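Local coordinates for bacterial regulatory proteins, TetR family (Nitrosomonas europaea, PDB 3NI7), which probably binds DNA as a dimeric, all-helical transcriptional regulator of the TetR family, its regulated genes and any small-molecule ligand not being established here, at residues A[90-95]-A[157-162]; A[17-22]-A[31-36]. All coordinates share one frame; numbering follows the deposited sequence.

Contact 1: A[90-95]-A[157-162]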
ATOM      1  N   ILE A  90       1.717 -15.234 -11.075  1.00 82.75           N
ATOM      2  CA  ILE A  90       1.512 -15.071 -12.530  1.00 82.66           C
ATOM      3  C   ILE A  90       1.368 -13.598 -12.867  1.00 79.68           C
ATOM      4  O   ILE A  90       1.949 -13.073 -13.791  1.00 79.92           O
ATOM      5  CB  ILE A  90       0.247 -15.761 -13.033  1.00 83.67           C
ATOM      6  CG1 ILE A  90       0.372 -17.270 -12.971  1.00 87.75           C
ATOM      7  CG2 ILE A  90       0.053 -15.427 -14.457  1.00 86.15           C
ATOM      8  CD1 ILE A  90       1.224 -17.835 -14.077  1.00 90.97           C
ATOM      9  N   TRP A  91       0.594 -12.913 -12.082  1.00 77.22           N
ATOM     10  CA  TRP A  91       0.396 -11.500 -12.332  1.00 75.89           C
ATOM     11  C   TRP A  91       1.745 -10.782 -12.266  1.00 75.53           C
ATOM     12  O   TRP A  91       2.068  -9.976 -13.137  1.00 74.92           O
ATOM     13  CB  TRP A  91      -0.541 -10.948 -11.266  1.00 74.84           C
ATOM     14  CG  TRP A  91      -1.142  -9.677 -11.558  1.00 73.18           C
ATOM     15  CD1 TRP A  91      -2.104  -9.443 -12.453  1.00 75.82           C
ATOM     16  CD2 TRP A  91      -0.897  -8.444 -10.881  1.00 72.51           C
ATOM     17  NE1 TRP A  91      -2.474  -8.112 -12.424  1.00 75.75           N
ATOM     18  CE2 TRP A  91      -1.739  -7.475 -11.468  1.00 73.47           C
ATOM     19  CE3 TRP A  91      -0.047  -8.062  -9.831  1.00 73.90           C
ATOM     20  CZ2 TRP A  91      -1.744  -6.148 -11.073  1.00 73.84           C
ATOM     21  CZ3 TRP A  91      -0.034  -6.751  -9.427  1.00 74.10           C
ATOM     22  CH2 TRP A  91      -0.880  -5.794 -10.056  1.00 75.45           C
ATOM     23  N   LEU A  92       2.547 -11.068 -11.238  1.00 75.23           N
ATOM     24  CA  LEU A  92       3.801 -10.309 -11.109  1.00 75.98           C
ATOM     25  C   LEU A  92       4.854 -10.719 -12.124  1.00 77.82           C
ATOM     26  O   LEU A  92       5.618  -9.879 -12.598  1.00 79.31           O
ATOM     27  CB  LEU A  92       4.322 -10.364  -9.714  1.00 76.08           C
ATOM     28  CG  LEU A  92       3.469  -9.531  -8.741  1.00 75.69           C
ATOM     29  CD1 LEU A  92       3.545 -10.136  -7.331  1.00 74.19           C
ATOM     30  CD2 LEU A  92       3.924  -8.084  -8.725  1.00 75.34           C
ATOM     31  N   ASP A  93       4.841 -11.986 -12.506  1.00 78.62           N
ATOM     32  CA  ASP A  93       5.695 -12.457 -13.571  1.00 81.40           C
ATOM     33  C   ASP A  93       5.339 -11.763 -14.903  1.00 81.97           C
ATOM     34  O   ASP A  93       6.202 -11.302 -15.647  1.00 82.32           O
ATOM     35  CB  ASP A  93       5.601 -13.977 -13.694  1.00 83.16           C
ATOM     36  CG  ASP A  93       6.359 -14.700 -12.580  1.00 86.32           C
ATOM     37  OD1 ASP A  93       6.959 -14.031 -11.693  1.00 86.45           O
ATOM     38  OD2 ASP A  93       6.345 -15.951 -12.583  1.00 91.30           O
ATOM     39  N   ALA A  94       4.043 -11.686 -15.184  1.00 81.12           N
ATOM     40  CA  ALA A  94       3.580 -10.988 -16.324  1.00 81.41           C
ATOM     41  C   ALA A  94       4.188  -9.576 -16.337  1.00 81.69           C
ATOM     42  O   ALA A  94       4.843  -9.137 -17.327  1.00 83.66           O
ATOM     43  CB  ALA A  94       2.101 -10.924 -16.299  1.00 80.31           C
ATOM     44  N   LEU A  95       3.990  -8.861 -15.242  1.00 80.06           N
ATOM     45  CA  LEU A  95       4.527  -7.496 -15.151  1.00 80.40           C
ATOM     46  C   LEU A  95       6.024  -7.515 -15.203  1.00 82.25           C
ATOM     47  O   LEU A  95       6.656  -6.590 -15.702  1.00 83.19           O
ATOM     48  CB  LEU A  95       4.099  -6.828 -13.841  1.00 79.17           C
ATOM     49  CG  LEU A  95       2.567  -6.670 -13.694  1.00 77.54           C
ATOM     50  CD1 LEU A  95       2.105  -6.114 -12.335  1.00 74.53           C
ATOM     51  CD2 LEU A  95       2.050  -5.803 -14.804  1.00 77.01           C
ATOM     52  N   LEU A 157      -1.158  -5.562  -1.847  1.00 81.45           N
ATOM     53  CA  LEU A 157      -0.423  -4.318  -1.901  1.00 84.35           C
ATOM     54  C   LEU A 157       1.038  -4.437  -1.487  1.00 86.18           C
ATOM     55  O   LEU A 157       1.924  -4.050  -2.224  1.00 85.87           O
ATOM     56  CB  LEU A 157      -1.107  -3.273  -1.019  1.00 87.56           C
ATOM     57  CG  LEU A 157      -2.371  -2.749  -1.688  1.00 87.15           C
ATOM     58  CD1 LEU A 157      -2.900  -1.551  -0.983  1.00 91.12           C
ATOM     59  CD2 LEU A 157      -2.034  -2.377  -3.045  1.00 84.75           C
HETATM   60  N   MSE A 158       1.293  -4.951  -0.292  1.00 88.74           N
HETATM   61  CA  MSE A 158       2.664  -4.939   0.234  1.00 92.02           C
HETATM   62  C   MSE A 158       3.604  -5.753  -0.623  1.00 89.35           C
HETATM   63  O   MSE A 158       4.704  -5.305  -0.974  1.00 90.18           O
HETATM   64  CB  MSE A 158       2.715  -5.522   1.605  1.00 94.66           C
HETATM   65  CG  MSE A 158       2.726  -4.544   2.735  1.00105.29           C
HETATM   66 SE   MSE A 158       3.139  -5.724   4.353  1.00127.44          SE
HETATM   67  CE  MSE A 158       3.428  -4.283   5.707  1.00129.51           C
ATOM     68  N   THR A 159       3.156  -6.941  -0.991  1.00 86.20           N
ATOM     69  CA  THR A 159       3.973  -7.794  -1.815  1.00 84.97           C
ATOM     70  C   THR A 159       4.348  -7.053  -3.082  1.00 85.68           C
ATOM     71  O   THR A 159       5.492  -7.113  -3.531  1.00 86.06           O
ATOM     72  CB  THR A 159       3.229  -9.022  -2.205  1.00 82.63           C
ATOM     73  OG1 THR A 159       2.752  -9.641  -1.024  1.00 83.97           O
ATOM     74  CG2 THR A 159       4.123  -9.990  -2.926  1.00 80.48           C
ATOM     75  N   PHE A 160       3.353  -6.361  -3.651  1.00 85.74           N
ATOM     76  CA  PHE A 160       3.516  -5.639  -4.907  1.00 86.15           C
ATOM     77  C   PHE A 160       4.623  -4.619  -4.828  1.00 89.34           C
ATOM     78  O   PHE A 160       5.561  -4.634  -5.632  1.00 89.15           O
ATOM     79  CB  PHE A 160       2.221  -4.949  -5.258  1.00 85.77           C
ATOM     80  CG  PHE A 160       2.241  -4.288  -6.590  1.00 87.80           C
ATOM     81  CD1 PHE A 160       2.801  -4.924  -7.685  1.00 88.71           C
ATOM     82  CD2 PHE A 160       1.707  -3.041  -6.758  1.00 89.99           C
ATOM     83  CE1 PHE A 160       2.843  -4.332  -8.887  1.00 88.09           C
ATOM     84  CE2 PHE A 160       1.743  -2.472  -7.952  1.00 91.09           C
ATOM     85  CZ  PHE A 160       2.320  -3.118  -9.025  1.00 90.39           C
ATOM     86  N   PHE A 161       4.510  -3.751  -3.832  1.00 92.69           N
ATOM     87  CA  PHE A 161       5.514  -2.734  -3.624  1.00 97.74           C
ATOM     88  C   PHE A 161       6.877  -3.310  -3.287  1.00 99.84           C
ATOM     89  O   PHE A 161       7.888  -2.815  -3.811  1.00102.62           O
ATOM     90  CB  PHE A 161       5.026  -1.694  -2.625  1.00101.20           C
ATOM     91  CG  PHE A 161       4.184  -0.618  -3.301  1.00104.69           C
ATOM     92  CD1 PHE A 161       4.774   0.562  -3.763  1.00108.95           C
ATOM     93  CD2 PHE A 161       2.812  -0.830  -3.561  1.00103.58           C
ATOM     94  CE1 PHE A 161       4.002   1.534  -4.415  1.00110.88           C
ATOM     95  CE2 PHE A 161       2.035   0.134  -4.199  1.00104.40           C
ATOM     96  CZ  PHE A 161       2.626   1.315  -4.629  1.00108.69           C
ATOM     97  N   PHE A 162       6.901  -4.385  -2.491  1.00 99.01           N
ATOM     98  CA  PHE A 162       8.147  -5.117  -2.200  1.00100.52           C
ATOM     99  C   PHE A 162       8.754  -5.736  -3.475  1.00 99.66           C
ATOM    100  O   PHE A 162       9.955  -5.694  -3.679  1.00102.28           O
ATOM    101  CB  PHE A 162       7.866  -6.210  -1.148  1.00 99.84           C
ATOM    102  CG  PHE A 162       9.032  -7.095  -0.840  1.00100.91           C
ATOM    103  CD1 PHE A 162       9.854  -6.821   0.239  1.00105.39           C
ATOM    104  CD2 PHE A 162       9.311  -8.221  -1.627  1.00 99.93           C
ATOM    105  CE1 PHE A 162      10.967  -7.669   0.540  1.00108.14           C
ATOM    106  CE2 PHE A 162      10.426  -9.069  -1.349  1.00101.55           C
ATOM    107  CZ  PHE A 162      11.245  -8.786  -0.261  1.00105.76           C
TER
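F160 meets W91, L92 and L95, three side chains of segment 90-95. Segments 90-95 and 157-162 run at a shallow angle, with 27° between their directions and an axis separation of 11.6 Å that the side chains must span. The CB of F160 leaves its helix at a tangent to the neighbour. With CG placed anti to the backbone N (chi1 -175°), CB and CG carry the ring across so that one side of it, CD1 and CE1, does the touching. F160 CD1 lies 3.5 Å from L92 CD2, a methyl that approaches the ring edge near its plane. The same F160 CD1 is 3.8 Å from W91 CZ3, which sits over one face of the phenyl. One atom further out, F160 CE1 is again beside that indole carbon and also reaches L95 CD1 at 4.0 Å. The six-membered ring of W91 and the phenyl have centroids 5.3 Å apart and planes at 56°, an oblique pairing, neither a stack nor edge-to-face. L95 CD1 also lies over a face of the indole, so this methyl links the two rings. Apart from these, L92 CD1 makes a looser contact, 4.4 Å, with T159 CG2.

Outside the pair, helix 51-69 packs against W91 through A62 and M66, while L157 on helix 149-164 meets L157 of the second subunit. This placement is consistent with the C-terminal dimerisation (and, in relatives, ligand-binding) domain of a TetR protein. No hydrogen bond crosses between the segments: W91 NE1 is bonded to D63 OD1 and T159 OG1 to I155 O. With those buried polar groups satisfied elsewhere, the contact between the segments rests on apolar and aromatic packing, with no directional bond across it.

Contact 2: A[17-22]-A[31-36]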
ATOM      1  N   VAL A  17       6.770  -0.306 -24.266  1.00 79.82           N
ATOM      2  CA  VAL A  17       7.393  -0.804 -23.069  1.00 81.09           C
ATOM      3  C   VAL A  17       8.921  -0.966 -23.270  1.00 82.63           C
ATOM      4  O   VAL A  17       9.727  -0.470 -22.461  1.00 83.40           O
ATOM      5  CB  VAL A  17       6.652  -2.041 -22.638  1.00 81.36           C
ATOM      6  CG1 VAL A  17       7.551  -3.219 -22.560  1.00 84.37           C
ATOM      7  CG2 VAL A  17       5.967  -1.745 -21.368  1.00 82.05           C
ATOM      8  N   GLU A  18       9.306  -1.571 -24.385  1.00 83.07           N
ATOM      9  CA  GLU A  18      10.703  -1.534 -24.808  1.00 85.21           C
ATOM     10  C   GLU A  18      11.286  -0.120 -24.821  1.00 85.48           C
ATOM     11  O   GLU A  18      12.277   0.139 -24.162  1.00 86.94           O
ATOM     12  CB  GLU A  18      10.848  -2.229 -26.144  1.00 86.22           C
ATOM     13  CG  GLU A  18      10.899  -3.722 -25.915  1.00 91.11           C
ATOM     14  CD  GLU A  18      10.370  -4.574 -27.044  1.00 97.35           C
ATOM     15  OE1 GLU A  18      11.118  -4.749 -28.066  1.00103.95           O
ATOM     16  OE2 GLU A  18       9.214  -5.076 -26.877  1.00 98.14           O
ATOM     17  N   LEU A  19      10.639   0.812 -25.507  1.00 84.55           N
ATOM     18  CA  LEU A  19      11.149   2.188 -25.540  1.00 86.20           C
ATOM     19  C   LEU A  19      11.457   2.721 -24.149  1.00 87.23           C
ATOM     20  O   LEU A  19      12.491   3.341 -23.917  1.00 89.65           O
ATOM     21  CB  LEU A  19      10.129   3.158 -26.151  1.00 85.72           C
ATOM     22  CG  LEU A  19       9.629   3.151 -27.605  1.00 85.86           C
ATOM     23  CD1 LEU A  19       8.506   4.160 -27.828  1.00 85.50           C
ATOM     24  CD2 LEU A  19      10.792   3.393 -28.573  1.00 90.46           C
ATOM     25  N   ALA A  20      10.532   2.482 -23.232  1.00 86.12           N
ATOM     26  CA  ALA A  20      10.681   2.927 -21.841  1.00 88.31           C
ATOM     27  C   ALA A  20      11.937   2.337 -21.214  1.00 90.94           C
ATOM     28  O   ALA A  20      12.727   3.021 -20.565  1.00 93.43           O
ATOM     29  CB  ALA A  20       9.466   2.518 -20.998  1.00 86.86           C
ATOM     30  N   ALA A  21      12.106   1.051 -21.432  1.00 90.83           N
ATOM     31  CA  ALA A  21      13.265   0.380 -20.926  1.00 94.17           C
ATOM     32  C   ALA A  21      14.523   1.154 -21.290  1.00 97.15           C
ATOM     33  O   ALA A  21      15.251   1.606 -20.426  1.00100.27           O
ATOM     34  CB  ALA A  21      13.348  -1.021 -21.480  1.00 94.00           C
ATOM     35  N   HIS A  22      14.755   1.362 -22.577  1.00 97.48           N
ATOM     36  CA  HIS A  22      16.022   1.974 -23.029  1.00101.13           C
ATOM     37  C   HIS A  22      16.168   3.390 -22.523  1.00102.50           C
ATOM     38  O   HIS A  22      17.276   3.884 -22.353  1.00106.67           O
ATOM     39  CB  HIS A  22      16.136   2.055 -24.545  1.00101.18           C
ATOM     40  CG  HIS A  22      15.999   0.745 -25.231  1.00101.91           C
ATOM     41  ND1 HIS A  22      16.823  -0.325 -24.957  1.00106.99           N
ATOM     42  CD2 HIS A  22      15.141   0.329 -26.185  1.00100.73           C
ATOM     43  CE1 HIS A  22      16.470  -1.347 -25.719  1.00107.61           C
ATOM     44  NE2 HIS A  22      15.450  -0.977 -26.469  1.00103.17           N
ATOM     45  N   TYR A  31       4.390   9.471 -30.622  1.00 90.36           N
ATOM     46  CA  TYR A  31       5.014   9.654 -31.924  1.00 92.19           C
ATOM     47  C   TYR A  31       6.217   8.731 -32.044  1.00 91.87           C
ATOM     48  O   TYR A  31       6.459   8.142 -33.096  1.00 92.33           O
ATOM     49  CB  TYR A  31       5.450  11.106 -32.112  1.00 95.48           C
ATOM     50  N   ASP A  32       6.965   8.607 -30.955  1.00 91.81           N
ATOM     51  CA  ASP A  32       8.132   7.738 -30.926  1.00 91.73           C
ATOM     52  C   ASP A  32       7.711   6.289 -31.150  1.00 89.02           C
ATOM     53  O   ASP A  32       8.390   5.538 -31.850  1.00 90.18           O
ATOM     54  CB  ASP A  32       8.872   7.875 -29.596  1.00 91.96           C
ATOM     55  CG  ASP A  32       9.656   9.168 -29.496  1.00 97.77           C
ATOM     56  OD1 ASP A  32      10.240   9.590 -30.516  1.00102.55           O
ATOM     57  OD2 ASP A  32       9.687   9.765 -28.400  1.00100.29           O
ATOM     58  N   ILE A  33       6.589   5.901 -30.553  1.00 85.90           N
ATOM     59  CA  ILE A  33       6.087   4.531 -30.690  1.00 83.50           C
ATOM     60  C   ILE A  33       5.810   4.315 -32.158  1.00 84.52           C
ATOM     61  O   ILE A  33       6.167   3.281 -32.742  1.00 84.73           O
ATOM     62  CB  ILE A  33       4.784   4.295 -29.878  1.00 81.34           C
ATOM     63  CG1 ILE A  33       5.015   4.489 -28.378  1.00 79.89           C
ATOM     64  CG2 ILE A  33       4.281   2.908 -30.119  1.00 80.77           C
ATOM     65  CD1 ILE A  33       3.856   4.172 -27.553  1.00 76.79           C
ATOM     66  N   ALA A  34       5.151   5.328 -32.723  1.00 85.76           N
ATOM     67  CA  ALA A  34       4.811   5.403 -34.167  1.00 87.48           C
ATOM     68  C   ALA A  34       6.086   5.209 -34.968  1.00 89.68           C
ATOM     69  O   ALA A  34       6.142   4.393 -35.910  1.00 90.60           O
ATOM     70  CB  ALA A  34       4.141   6.750 -34.504  1.00 88.42           C
ATOM     71  N   ALA A  35       7.105   5.967 -34.567  1.00 90.74           N
ATOM     72  CA  ALA A  35       8.347   6.027 -35.305  1.00 94.45           C
ATOM     73  C   ALA A  35       8.937   4.626 -35.196  1.00 95.24           C
ATOM     74  O   ALA A  35       9.174   4.009 -36.231  1.00 98.24           O
ATOM     75  CB  ALA A  35       9.261   7.087 -34.739  1.00 95.57           C
ATOM     76  N   ARG A  36       8.995   4.078 -34.004  1.00 92.26           N
ATOM     77  CA  ARG A  36       9.533   2.779 -33.796  1.00 92.98           C
ATOM     78  C   ARG A  36       8.829   1.718 -34.571  1.00 93.20           C
ATOM     79  O   ARG A  36       9.424   0.758 -34.964  1.00 97.16           O
ATOM     80  CB  ARG A  36       9.363   2.439 -32.349  1.00 90.86           C
ATOM     81  CG  ARG A  36      10.608   1.984 -31.690  1.00 93.93           C
ATOM     82  CD  ARG A  36      10.533   0.563 -31.358  1.00 97.35           C
ATOM     83  NE  ARG A  36      11.511   0.347 -30.328  1.00101.82           N
ATOM     84  CZ  ARG A  36      11.553  -0.676 -29.501  1.00102.07           C
ATOM     85  NH1 ARG A  36      10.648  -1.634 -29.560  1.00101.77           N
ATOM     86  NH2 ARG A  36      12.535  -0.716 -28.634  1.00104.13           N
TER
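L19 pushes its two methyl groups between I33 and R36, and this wedge forms the close-packed half of the contact. Segments 17-22 and 31-36 cross steeply, at 107°, with the nearest CA atoms, those of L19 and I33, 7.6 Å apart. Because CD1 of L19 is anti to its CA (chi2 174°), that methyl extends farthest from its helix and lies 3.5 Å from I33 CG1. L19 CD1 also approaches D32 CB, at 4.1 Å. The other methyl, L19 CD2, rests on the aliphatic part of R36, 3.4 Å from R36 CG, as the two chains lie antiparallel, each pointing toward the other's helix. I33 also touches I12, T15 and A16 farther back on helix 7-22, so this helix packs on it along more than one turn. With L19 cut back to an alanine, a gap is likely to open beside I33 CG1 and the R36 chain to lose the methyl it lies against.

The outer half is polar and more exposed. R36 lays its guanidinium beside helix 7-22, one face toward the backbone N of L19, and R36 NH2 comes 3.4 Å from E18 CB. Yet the salt bridge from R36 NH1 to E18 OE1 is loose: its hydrogen bond is weak at 3.5 Å, though fairly straight (159°). H22 NE2 stands 3.6 Å from R36 NH2, ring edge to guanidinium edge, with no hydrogen bond between them. Both H22 and R36 are exposed and touch crystal neighbours, so their orientation may partly reflect the lattice.

Helix 30-36 opens the predicted helix-turn-helix, and A34 on it touches I44 of helix 41-47. Helix 7-22 braced crosswise against that motif is typical of the three-helix DNA-binding domain of TetR regulators.

Contact 1 is core and contact 2 surface: their centres lie about 7 and 20 Å from the centre of the chain, and all touching residues of contact 1 are buried against one of six in contact 2. They hold different helices, 80-96 with 149-164 and 7-22 with 30-36, and their centres are about 24 Å apart. Helix 99-108 lies against both, touching L95 in one and V17 of segment 17-22 in the other. The interior pair meets at a shallow angle and joins by aromatic and aliphatic groups alone; the outer pair crosses steeply, buries more area (268 against 172 Å²) and adds a weak salt bridge at its exposed side.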